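Local structure of DnaJ homolog subfamily C member 27-A (Xenopus laevis, 6JMG) at residues A[30-35]-A[130-135]; A[70-75]-A[108-113]; A[161-164]-A[170-173]. The protein is a Rab-family small GTPase that binds GTP with a magnesium ion and is possibly involved in regulating the MEK/ERK pathway. All blocks are in the same frame, centred on the assembly; numbering follows the deposited sequence.

All three contacts lie in the Ras-type GTPase domain, reach the same central sheet and touch the bound GTP. Interactions 1 and 3, with centres about 7 Å apart, use neighbouring strands, 128-134 and 159-163, and meet at the guanine, where Asn134 OD1 and Thr163 OG1 lie 2.8 Å apart in a probable hydrogen bond. Interaction 2 serves the opposite end of the nucleotide, at the gamma-phosphate. Its centre is about 14 Å from that of interaction 1, and the two are joined near the magnesium ion by a probable hydrogen bond of 2.6 Å between Ser30 OG and Asp71 OD2. Interactions 2 and 3 stay about 13 Å apart at their nearest atoms.

Interaction 1. Residues A[30-35]-A[130-135]. With MG (magnesium ion), chain D; GTP (guanosine-5'-triphosphate), chain C.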
loop_
_atom_site.group_PDB
_atom_site.type_symbol
_atom_site.label_atom_id
_atom_site.label_comp_id
_atom_site.label_asym_id
_atom_site.label_seq_id
_atom_site.Cartn_x
_atom_site.Cartn_y
_atom_site.Cartn_z
ATOM N N SER A 30 18.659 4.097 -5.807
ATOM C CA SER A 30 19.870 3.318 -5.587
ATOM C C SER A 30 20.704 3.889 -4.446
ATOM O O SER A 30 21.229 3.125 -3.621
ATOM C CB SER A 30 20.655 3.212 -6.877
ATOM O OG SER A 30 19.794 2.765 -7.884
ATOM N N CYS A 31 20.813 5.233 -4.355
ATOM C CA CYS A 31 21.745 5.785 -3.378
ATOM C C CYS A 31 21.183 5.758 -1.967
ATOM O O CYS A 31 21.951 5.586 -1.017
ATOM C CB CYS A 31 22.136 7.245 -3.686
ATOM S SG CYS A 31 23.014 7.644 -5.199
ATOM N N ILE A 32 19.860 5.810 -1.800
ATOM C CA ILE A 32 19.292 5.531 -0.485
ATOM C C ILE A 32 19.661 4.122 -0.039
ATOM O O ILE A 32 20.119 3.912 1.093
ATOM C CB ILE A 32 17.768 5.734 -0.497
ATOM C CG1 ILE A 32 17.423 7.228 -0.554
ATOM C CG2 ILE A 32 17.167 5.124 0.743
ATOM C CD1 ILE A 32 15.956 7.473 -0.793
ATOM N N ILE A 33 19.530 3.140 -0.936
ATOM C CA ILE A 33 19.796 1.762 -0.543
ATOM C C ILE A 33 21.279 1.570 -0.253
ATOM O O ILE A 33 21.667 1.052 0.802
ATOM C CB ILE A 33 19.310 0.803 -1.639
ATOM C CG1 ILE A 33 17.777 0.827 -1.719
ATOM C CG2 ILE A 33 19.851 -0.610 -1.397
ATOM C CD1 ILE A 33 17.230 0.345 -3.049
ATOM N N LYS A 34 22.138 2.095 -1.120
ATOM C CA LYS A 34 23.555 1.849 -0.914
ATOM C C LYS A 34 24.118 2.665 0.245
ATOM O O LYS A 34 25.084 2.217 0.871
ATOM C CB LYS A 34 24.320 2.184 -2.198
ATOM C CG LYS A 34 24.134 1.177 -3.294
ATOM C CD LYS A 34 24.866 1.580 -4.556
ATOM C CE LYS A 34 25.076 0.360 -5.446
ATOM N NZ LYS A 34 25.001 0.703 -6.891
ATOM N N ARG A 35 23.474 3.792 0.608
ATOM C CA ARG A 35 23.899 4.551 1.778
ATOM C C ARG A 35 23.711 3.745 3.059
ATOM O O ARG A 35 24.636 3.635 3.874
ATOM C CB ARG A 35 23.133 5.874 1.851
ATOM C CG ARG A 35 23.440 6.765 3.077
ATOM C CD ARG A 35 24.883 7.239 3.099
ATOM N NE ARG A 35 25.210 7.928 4.343
ATOM C CZ ARG A 35 25.682 9.169 4.419
ATOM N NH1 ARG A 35 25.891 9.877 3.308
ATOM N NH2 ARG A 35 25.949 9.704 5.614
ATOM N N ALA A 130 7.560 3.000 2.664
ATOM C CA ALA A 130 8.285 4.145 3.189
ATOM C C ALA A 130 8.413 5.139 2.046
ATOM O O ALA A 130 9.066 4.857 1.033
ATOM C CB ALA A 130 9.641 3.735 3.753
ATOM N N VAL A 131 7.740 6.271 2.189
ATOM C CA VAL A 131 7.882 7.381 1.254
ATOM C C VAL A 131 9.095 8.198 1.671
ATOM O O VAL A 131 9.190 8.661 2.813
ATOM C CB VAL A 131 6.617 8.250 1.207
ATOM C CG1 VAL A 131 6.799 9.362 0.205
ATOM C CG2 VAL A 131 5.407 7.410 0.840
ATOM N N CYS A 132 10.028 8.369 0.754
ATOM C CA CYS A 132 11.229 9.150 1.026
ATOM C C CYS A 132 11.210 10.416 0.183
ATOM O O CYS A 132 11.284 10.361 -1.053
ATOM C CB CYS A 132 12.494 8.326 0.763
ATOM S SG CYS A 132 12.563 6.821 1.763
ATOM N N ALA A 133 11.073 11.543 0.870
ATOM C CA ALA A 133 11.219 12.865 0.277
ATOM C C ALA A 133 12.709 13.151 0.330
ATOM O O ALA A 133 13.233 13.577 1.363
ATOM C CB ALA A 133 10.397 13.897 1.046
ATOM N N ASN A 134 13.394 12.898 -0.775
ATOM C CA ASN A 134 14.839 12.791 -0.774
ATOM C C ASN A 134 15.499 14.074 -1.251
ATOM O O ASN A 134 14.866 14.925 -1.880
ATOM C CB ASN A 134 15.290 11.629 -1.652
ATOM C CG ASN A 134 16.698 11.198 -1.345
ATOM O OD1 ASN A 134 17.114 11.172 -0.177
ATOM N ND2 ASN A 134 17.456 10.868 -2.390
ATOM N N LYS A 135 16.798 14.187 -0.933
ATOM C CA LYS A 135 17.671 15.291 -1.350
ATOM C C LYS A 135 17.348 16.597 -0.622
ATOM O O LYS A 135 17.525 17.682 -1.181
ATOM C CB LYS A 135 17.629 15.527 -2.866
ATOM C CG LYS A 135 17.840 14.298 -3.715
ATOM C CD LYS A 135 18.203 14.683 -5.123
ATOM C CE LYS A 135 18.513 13.469 -5.951
ATOM N NZ LYS A 135 18.465 13.769 -7.395
HETATM MG MG MG D . 18.815 3.463 -9.450
HETATM P PG GTP C . 17.479 5.459 -11.566
HETATM O O1G GTP C . 18.110 4.158 -11.119
HETATM O O2G GTP C . 15.972 5.387 -11.551
HETATM O O3G GTP C . 17.949 5.785 -12.972
HETATM O O3B GTP C . 17.816 6.690 -10.571
HETATM P PB GTP C . 17.913 6.538 -8.971
HETATM O O1B GTP C . 16.580 6.786 -8.318
HETATM O O2B GTP C . 18.452 5.210 -8.495
HETATM O O3A GTP C . 18.867 7.769 -8.565
HETATM P PA GTP C . 20.348 7.562 -7.984
HETATM O O1A GTP C . 20.355 6.849 -6.654
HETATM O O2A GTP C . 21.227 6.836 -8.959
HETATM O "O5'" GTP C . 20.780 9.092 -7.872
HETATM C "C5'" GTP C . 20.674 9.930 -8.998
HETATM C "C4'" GTP C . 21.670 11.069 -8.815
HETATM O "O4'" GTP C . 21.247 11.838 -7.722
HETATM C "C3'" GTP C . 23.072 10.626 -8.477
HETATM O "O3'" GTP C . 23.884 11.570 -9.103
HETATM C "C2'" GTP C . 23.231 10.817 -6.988
HETATM O "O2'" GTP C . 24.508 11.255 -6.582
HETATM C "C1'" GTP C . 22.271 11.939 -6.738
HETATM N N9 GTP C . 21.667 11.844 -5.408
HETATM C C8 GTP C . 20.998 10.770 -4.876
HETATM N N7 GTP C . 20.557 11.118 -3.637
HETATM C C5 GTP C . 20.938 12.391 -3.384
HETATM C C6 GTP C . 20.750 13.222 -2.291
HETATM O O6 GTP C . 20.147 12.830 -1.295
HETATM N N1 GTP C . 21.233 14.513 -2.330
HETATM C C2 GTP C . 21.909 14.975 -3.433
HETATM N N2 GTP C . 22.376 16.216 -3.426
HETATM N N3 GTP C . 22.099 14.144 -4.524
HETATM C C4 GTP C . 21.626 12.871 -4.494
HETATM O O HOH W 1 17.010 2.540 -8.846
HETATM O O HOH W 2 20.724 4.324 -9.933
#
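Ile32 packs against Cys132 and Asn134 in a small buried contact between helix 29-38, which follows the P-loop, and the C-terminal end of strand 128-134 in the Ras-type fold. The nearest CA atoms, those of Ile32 and Asn134, are 8.5 Å apart, and only 123 Å² is buried, so side chains alone bridge the gap. A single methyl does most of the touching: Ile32 CD1 sits over the face of the Asn134 amide, 3.8 Å from Asn134 CG, and lies 3.9 Å from Cys132 CB. CG1 sits beside the backbone N (chi1 -73°) and CD1 extends the chain (chi2 171°), carrying the long branch to the strand.

Each segment also grips a different part of GTP. On the helix, Ser30 N donates to GTP O2B at 2.9 Å in a nearly straight bond (170° at the hydrogen), and Ser30 OG binds the magnesium ion at 2.0 Å. Cys31 N donates to GTP O1A at 2.8 Å. On the strand side begins the NKxD guanine-recognition sequence: Asn134 ND2 approaches GTP N7 to 3.4 Å, while the extended chain of Lys135 lies over one face of the base, its CE 3.5 Å from GTP C4. The Asn134 amide is held at both ends, OD1 by Thr163 OG1 and ND2 by Val27 O, which fixes its rotation and leaves a face to the methyl.

The chemistry is divided: the isoleucine offers only van der Waals contact, while Ser30, Asn134 and Lys135 spend their polar groups on the nucleotide, the metal and neighbouring parts of the fold, leaving a joint without polar bonds of its own between the phosphate-binding and base-binding elements.

Interaction 2. Residues A[70-75]-A[108-113]. With GTP (guanosine-5'-triphosphate), chain C.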
loop_
_atom_site.group_PDB
_atom_site.type_symbol
_atom_site.label_atom_id
_atom_site.label_comp_id
_atom_site.label_asym_id
_atom_site.label_seq_id
_atom_site.Cartn_x
_atom_site.Cartn_y
_atom_site.Cartn_z
ATOM N N PHE A 70 15.061 -5.555 -4.748
ATOM C CA PHE A 70 14.917 -5.373 -6.191
ATOM C C PHE A 70 14.846 -3.869 -6.394
ATOM O O PHE A 70 13.767 -3.271 -6.374
ATOM C CB PHE A 70 13.665 -6.084 -6.743
ATOM C CG PHE A 70 13.702 -7.570 -6.568
ATOM C CD1 PHE A 70 13.584 -8.139 -5.300
ATOM C CD2 PHE A 70 13.866 -8.408 -7.661
ATOM C CE1 PHE A 70 13.628 -9.519 -5.130
ATOM C CE2 PHE A 70 13.900 -9.773 -7.504
ATOM C CZ PHE A 70 13.785 -10.332 -6.233
ATOM N N ASP A 71 16.008 -3.268 -6.601
ATOM C CA ASP A 71 16.114 -1.837 -6.830
ATOM C C ASP A 71 15.707 -1.588 -8.272
ATOM O O ASP A 71 16.388 -2.058 -9.189
ATOM C CB ASP A 71 17.544 -1.391 -6.535
ATOM C CG ASP A 71 17.810 0.053 -6.913
ATOM O OD1 ASP A 71 16.859 0.845 -7.036
ATOM O OD2 ASP A 71 18.991 0.395 -7.095
ATOM N N MET A 72 14.575 -0.896 -8.481
ATOM C CA MET A 72 14.018 -0.777 -9.826
ATOM C C MET A 72 14.511 0.489 -10.509
ATOM O O MET A 72 14.781 1.506 -9.867
ATOM C CB MET A 72 12.476 -0.759 -9.824
ATOM C CG MET A 72 11.754 -1.899 -9.054
ATOM S SD MET A 72 9.961 -2.073 -9.397
ATOM C CE MET A 72 9.361 -0.472 -9.156
ATOM N N ALA A 73 14.568 0.426 -11.835
ATOM C CA ALA A 73 14.928 1.572 -12.651
ATOM C C ALA A 73 13.699 2.443 -12.852
ATOM O O ALA A 73 12.600 1.938 -13.097
ATOM C CB ALA A 73 15.478 1.094 -13.990
ATOM N N GLY A 74 13.873 3.753 -12.732
ATOM C CA GLY A 74 12.720 4.643 -12.728
ATOM C C GLY A 74 12.291 5.151 -14.092
ATOM O O GLY A 74 11.176 5.642 -14.263
ATOM N N HIS A 75 13.184 5.085 -15.056
ATOM C CA HIS A 75 12.861 5.526 -16.398
ATOM C C HIS A 75 11.702 4.700 -16.967
ATOM O O HIS A 75 11.652 3.480 -16.774
ATOM C CB HIS A 75 14.104 5.402 -17.284
ATOM C CG HIS A 75 13.969 6.090 -18.599
ATOM N ND1 HIS A 75 13.152 5.615 -19.600
ATOM C CD2 HIS A 75 14.522 7.229 -19.071
ATOM C CE1 HIS A 75 13.218 6.421 -20.640
ATOM N NE2 HIS A 75 14.043 7.408 -20.346
ATOM N N ASP A 108 1.325 9.016 -7.773
ATOM C CA ASP A 108 0.044 8.348 -7.988
ATOM C C ASP A 108 0.147 7.352 -9.135
ATOM O O ASP A 108 -0.392 6.238 -9.051
ATOM C CB ASP A 108 -1.065 9.372 -8.237
ATOM C CG ASP A 108 -1.570 10.039 -6.943
ATOM O OD1 ASP A 108 -1.966 9.311 -6.008
ATOM O OD2 ASP A 108 -1.583 11.293 -6.868
ATOM N N GLY A 109 0.873 7.723 -10.198
ATOM C CA GLY A 109 1.085 6.804 -11.310
ATOM C C GLY A 109 1.880 5.568 -10.911
ATOM O O GLY A 109 1.609 4.463 -11.391
ATOM N N TRP A 110 2.872 5.734 -10.024
ATOM C CA TRP A 110 3.624 4.577 -9.543
ATOM C C TRP A 110 2.717 3.618 -8.791
ATOM O O TRP A 110 2.790 2.401 -8.992
ATOM C CB TRP A 110 4.808 5.016 -8.666
ATOM C CG TRP A 110 5.984 5.445 -9.495
ATOM C CD1 TRP A 110 6.322 6.727 -9.844
ATOM C CD2 TRP A 110 6.943 4.593 -10.134
ATOM N NE1 TRP A 110 7.446 6.725 -10.643
ATOM C CE2 TRP A 110 7.844 5.428 -10.839
ATOM C CE3 TRP A 110 7.134 3.209 -10.177
ATOM C CZ2 TRP A 110 8.913 4.921 -11.572
ATOM C CZ3 TRP A 110 8.206 2.706 -10.895
ATOM C CH2 TRP A 110 9.085 3.559 -11.577
ATOM N N LEU A 111 1.853 4.140 -7.921
ATOM C CA LEU A 111 0.914 3.270 -7.223
ATOM C C LEU A 111 0.001 2.558 -8.212
ATOM O O LEU A 111 -0.261 1.357 -8.080
ATOM C CB LEU A 111 0.091 4.082 -6.226
ATOM C CG LEU A 111 0.852 4.610 -5.016
ATOM C CD1 LEU A 111 -0.084 5.219 -4.005
ATOM C CD2 LEU A 111 1.638 3.489 -4.382
ATOM N N ALA A 112 -0.464 3.281 -9.234
ATOM C CA ALA A 112 -1.323 2.670 -10.239
ATOM C C ALA A 112 -0.602 1.546 -10.966
ATOM O O ALA A 112 -1.177 0.479 -11.218
ATOM C CB ALA A 112 -1.796 3.729 -11.234
ATOM N N GLU A 113 0.663 1.767 -11.309
ATOM C CA GLU A 113 1.400 0.763 -12.061
ATOM C C GLU A 113 1.618 -0.488 -11.228
ATOM O O GLU A 113 1.417 -1.607 -11.710
ATOM C CB GLU A 113 2.723 1.349 -12.528
ATOM C CG GLU A 113 3.678 0.326 -13.015
ATOM C CD GLU A 113 4.869 0.956 -13.644
ATOM O OE1 GLU A 113 5.961 0.362 -13.543
ATOM O OE2 GLU A 113 4.706 2.054 -14.221
HETATM P PG GTP C . 17.479 5.459 -11.566
HETATM O O1G GTP C . 18.110 4.158 -11.119
HETATM O O2G GTP C . 15.972 5.387 -11.551
HETATM O O3G GTP C . 17.949 5.785 -12.972
HETATM O O3B GTP C . 17.816 6.690 -10.571
HETATM P PB GTP C . 17.913 6.538 -8.971
HETATM O O1B GTP C . 16.580 6.786 -8.318
HETATM O O2B GTP C . 18.452 5.210 -8.495
HETATM O O3A GTP C . 18.867 7.769 -8.565
HETATM P PA GTP C . 20.348 7.562 -7.984
HETATM O O1A GTP C . 20.355 6.849 -6.654
HETATM O O2A GTP C . 21.227 6.836 -8.959
HETATM O "O5'" GTP C . 20.780 9.092 -7.872
HETATM C "C5'" GTP C . 20.674 9.930 -8.998
HETATM C "C4'" GTP C . 21.670 11.069 -8.815
HETATM O "O4'" GTP C . 21.247 11.838 -7.722
HETATM C "C3'" GTP C . 23.072 10.626 -8.477
HETATM O "O3'" GTP C . 23.884 11.570 -9.103
HETATM C "C2'" GTP C . 23.231 10.817 -6.988
HETATM O "O2'" GTP C . 24.508 11.255 -6.582
HETATM C "C1'" GTP C . 22.271 11.939 -6.738
HETATM N N9 GTP C . 21.667 11.844 -5.408
HETATM C C8 GTP C . 20.998 10.770 -4.876
HETATM N N7 GTP C . 20.557 11.118 -3.637
HETATM C C5 GTP C . 20.938 12.391 -3.384
HETATM C C6 GTP C . 20.750 13.222 -2.291
HETATM O O6 GTP C . 20.147 12.830 -1.295
HETATM N N1 GTP C . 21.233 14.513 -2.330
HETATM C C2 GTP C . 21.909 14.975 -3.433
HETATM N N2 GTP C . 22.376 16.216 -3.426
HETATM N N3 GTP C . 22.099 14.144 -4.524
HETATM C C4 GTP C . 21.626 12.871 -4.494
#
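Trp110 of helix 107-117 reaches Met72, Ala73 and Gly74, part of the DxxG sequence (Asp71 to Gly74) that leaves strand 63-72 and opens the switch II region of Ras-type GTPases. The backbones stay well apart, with Gly74 CA and Trp110 CA, the nearest such pair, separated by 9.6 Å; the indole spans the distance and accounts for about half of the 137 Å² buried.

The apolar part is a single meeting of side chains. Met72 CE lies 3.8 Å from Trp110 CZ3, and the two side chains run past each other in opposite directions. A bend at the thioether (chi3 -52°) turns that methyl to the ring, which it approaches obliquely.

The second kind of contact sets backbone carbonyls against the edge of the six-membered ring. Gly74 O is 3.6 Å from Trp110 CZ2, and Ala73 O is 4.2 Å from Trp110 CH2, both oxygens close to the ring plane. They therefore face the C-H edge of the six-membered ring; the polar NE1 of the indole is used outside the two segments, as donor to Asn24 OD1, which ties the ring to the phosphate-binding loop. Ala73 O accepts a hydrogen bond from Arg82 NH1, and Arg82 also pairs with Glu113, so this arginine links both segments a second time.

The third kind is polar and involves the ligand. Gly74 lies between the indole and the gamma-phosphate: its carbonyl is turned to the tryptophan, while its backbone N donates to GTP O2G at 2.9 Å, with an angle of 144° at the hydrogen.

Interaction 3. Residues A[161-164]-A[170-173]; sequences FETS and GINE. With GTP (guanosine-5'-triphosphate), chain C.
Gly170 and Ile171 pack against Glu162, Thr163 and Ser164 where the chain leaves strand 159-163, the last of the Ras-type sheet, through the ETSA sequence, the G5 element of Rab GTPases, and turns back into helix 171-187. Gly170, the N-cap residue, presses its backbone on the strand: its CA lies 3.4 Å from Glu162 O in a nearly linear CA-H...O contact (168° at the hydrogen). A CB there would fall on that oxygen, and phi is positive (76°), so glycine suits the position. Gly170 O in turn is 3.6 Å from Thr163 CG2.

The CB bond of Ile171 does not point at the strand, but the turn at chi2 (-70°) brings CD1 to Thr163 CB at 3.9 Å, and CG1 lies 3.4 Å from Ser164 O. Ser164 belongs to the guanine pocket, its hydroxyl hydrogen-bonded to Asp137 OD1.

At Glu173, still in the first turn of the helix, the Phe161 ring takes over, with Phe161 CE1 4.1 Å from Glu173 CB. Cutting that ring back to an alanine would probably strip Glu173 of its contact with the strand and open a gap beside Met174 and Ala177. Phe161 CZ approaches Glu173 O obliquely at 3.8 Å.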
loop_
_atom_site.group_PDB
_atom_site.type_symbol
_atom_site.label_atom_id
_atom_site.label_comp_id
_atom_site.label_asym_id
_atom_site.label_seq_id
_atom_site.Cartn_x
_atom_site.Cartn_y
_atom_site.Cartn_z
ATOM N N PHE A 161 9.291 10.076 5.388
ATOM C CA PHE A 161 10.570 10.499 5.934
ATOM C C PHE A 161 11.224 11.460 4.975
ATOM O O PHE A 161 11.164 11.285 3.752
ATOM C CB PHE A 161 11.542 9.347 6.177
ATOM C CG PHE A 161 11.191 8.497 7.341
ATOM C CD1 PHE A 161 11.687 8.804 8.599
ATOM C CD2 PHE A 161 10.374 7.374 7.176
ATOM C CE1 PHE A 161 11.381 8.011 9.689
ATOM C CE2 PHE A 161 10.059 6.579 8.253
ATOM C CZ PHE A 161 10.562 6.897 9.517
ATOM N N GLU A 162 11.848 12.471 5.561
ATOM C CA GLU A 162 12.743 13.352 4.853
ATOM C C GLU A 162 14.132 12.745 4.945
ATOM O O GLU A 162 14.559 12.307 6.022
ATOM C CB GLU A 162 12.687 14.742 5.476
ATOM C CG GLU A 162 11.285 15.319 5.406
ATOM C CD GLU A 162 11.285 16.772 5.078
ATOM O OE1 GLU A 162 10.486 17.158 4.194
ATOM O OE2 GLU A 162 12.075 17.513 5.713
ATOM N N THR A 163 14.799 12.639 3.802
ATOM C CA THR A 163 16.049 11.903 3.738
ATOM C C THR A 163 17.019 12.624 2.827
ATOM O O THR A 163 16.631 13.398 1.942
ATOM C CB THR A 163 15.901 10.459 3.210
ATOM O OG1 THR A 163 15.302 10.478 1.907
ATOM C CG2 THR A 163 15.087 9.606 4.147
ATOM N N SER A 164 18.291 12.305 3.040
ATOM C CA SER A 164 19.358 12.657 2.123
ATOM C C SER A 164 20.330 11.499 2.103
ATOM O O SER A 164 20.935 11.168 3.128
ATOM C CB SER A 164 20.077 13.954 2.530
ATOM O OG SER A 164 21.284 14.130 1.796
ATOM N N GLY A 170 18.021 11.221 8.038
ATOM C CA GLY A 170 16.792 10.465 7.867
ATOM C C GLY A 170 16.960 9.031 7.395
ATOM O O GLY A 170 15.982 8.266 7.421
ATOM N N ILE A 171 18.159 8.638 6.960
ATOM C CA ILE A 171 18.315 7.349 6.300
ATOM C C ILE A 171 18.145 6.215 7.304
ATOM O O ILE A 171 17.342 5.292 7.103
ATOM C CB ILE A 171 19.682 7.284 5.589
ATOM C CG1 ILE A 171 19.736 8.280 4.422
ATOM C CG2 ILE A 171 19.980 5.883 5.075
ATOM C CD1 ILE A 171 18.857 7.915 3.247
ATOM N N ASN A 172 18.884 6.281 8.405
ATOM C CA ASN A 172 18.824 5.235 9.420
ATOM C C ASN A 172 17.463 5.184 10.093
ATOM O O ASN A 172 16.981 4.095 10.440
ATOM C CB ASN A 172 19.945 5.443 10.436
ATOM C CG ASN A 172 21.313 5.305 9.802
ATOM O OD1 ASN A 172 21.735 6.155 9.017
ATOM N ND2 ASN A 172 21.995 4.213 10.101
ATOM N N GLU A 173 16.832 6.346 10.278
ATOM C CA GLU A 173 15.535 6.377 10.933
ATOM C C GLU A 173 14.473 5.770 10.034
ATOM O O GLU A 173 13.655 4.963 10.494
ATOM C CB GLU A 173 15.183 7.818 11.314
ATOM C CG GLU A 173 16.173 8.472 12.290
ATOM C CD GLU A 173 17.483 8.969 11.658
ATOM O OE1 GLU A 173 17.681 8.833 10.438
ATOM O OE2 GLU A 173 18.338 9.487 12.401
HETATM P PG GTP C . 17.479 5.459 -11.566
HETATM O O1G GTP C . 18.110 4.158 -11.119
HETATM O O2G GTP C . 15.972 5.387 -11.551
HETATM O O3G GTP C . 17.949 5.785 -12.972
HETATM O O3B GTP C . 17.816 6.690 -10.571
HETATM P PB GTP C . 17.913 6.538 -8.971
HETATM O O1B GTP C . 16.580 6.786 -8.318
HETATM O O2B GTP C . 18.452 5.210 -8.495
HETATM O O3A GTP C . 18.867 7.769 -8.565
HETATM P PA GTP C . 20.348 7.562 -7.984
HETATM O O1A GTP C . 20.355 6.849 -6.654
HETATM O O2A GTP C . 21.227 6.836 -8.959
HETATM O "O5'" GTP C . 20.780 9.092 -7.872
HETATM C "C5'" GTP C . 20.674 9.930 -8.998
HETATM C "C4'" GTP C . 21.670 11.069 -8.815
HETATM O "O4'" GTP C . 21.247 11.838 -7.722
HETATM C "C3'" GTP C . 23.072 10.626 -8.477
HETATM O "O3'" GTP C . 23.884 11.570 -9.103
HETATM C "C2'" GTP C . 23.231 10.817 -6.988
HETATM O "O2'" GTP C . 24.508 11.255 -6.582
HETATM C "C1'" GTP C . 22.271 11.939 -6.738
HETATM N N9 GTP C . 21.667 11.844 -5.408
HETATM C C8 GTP C . 20.998 10.770 -4.876
HETATM N N7 GTP C . 20.557 11.118 -3.637
HETATM C C5 GTP C . 20.938 12.391 -3.384
HETATM C C6 GTP C . 20.750 13.222 -2.291
HETATM O O6 GTP C . 20.147 12.830 -1.295
HETATM N N1 GTP C . 21.233 14.513 -2.330
HETATM C C2 GTP C . 21.909 14.975 -3.433
HETATM N N2 GTP C . 22.376 16.216 -3.426
HETATM N N3 GTP C . 22.099 14.144 -4.524
HETATM C C4 GTP C . 21.626 12.871 -4.494
#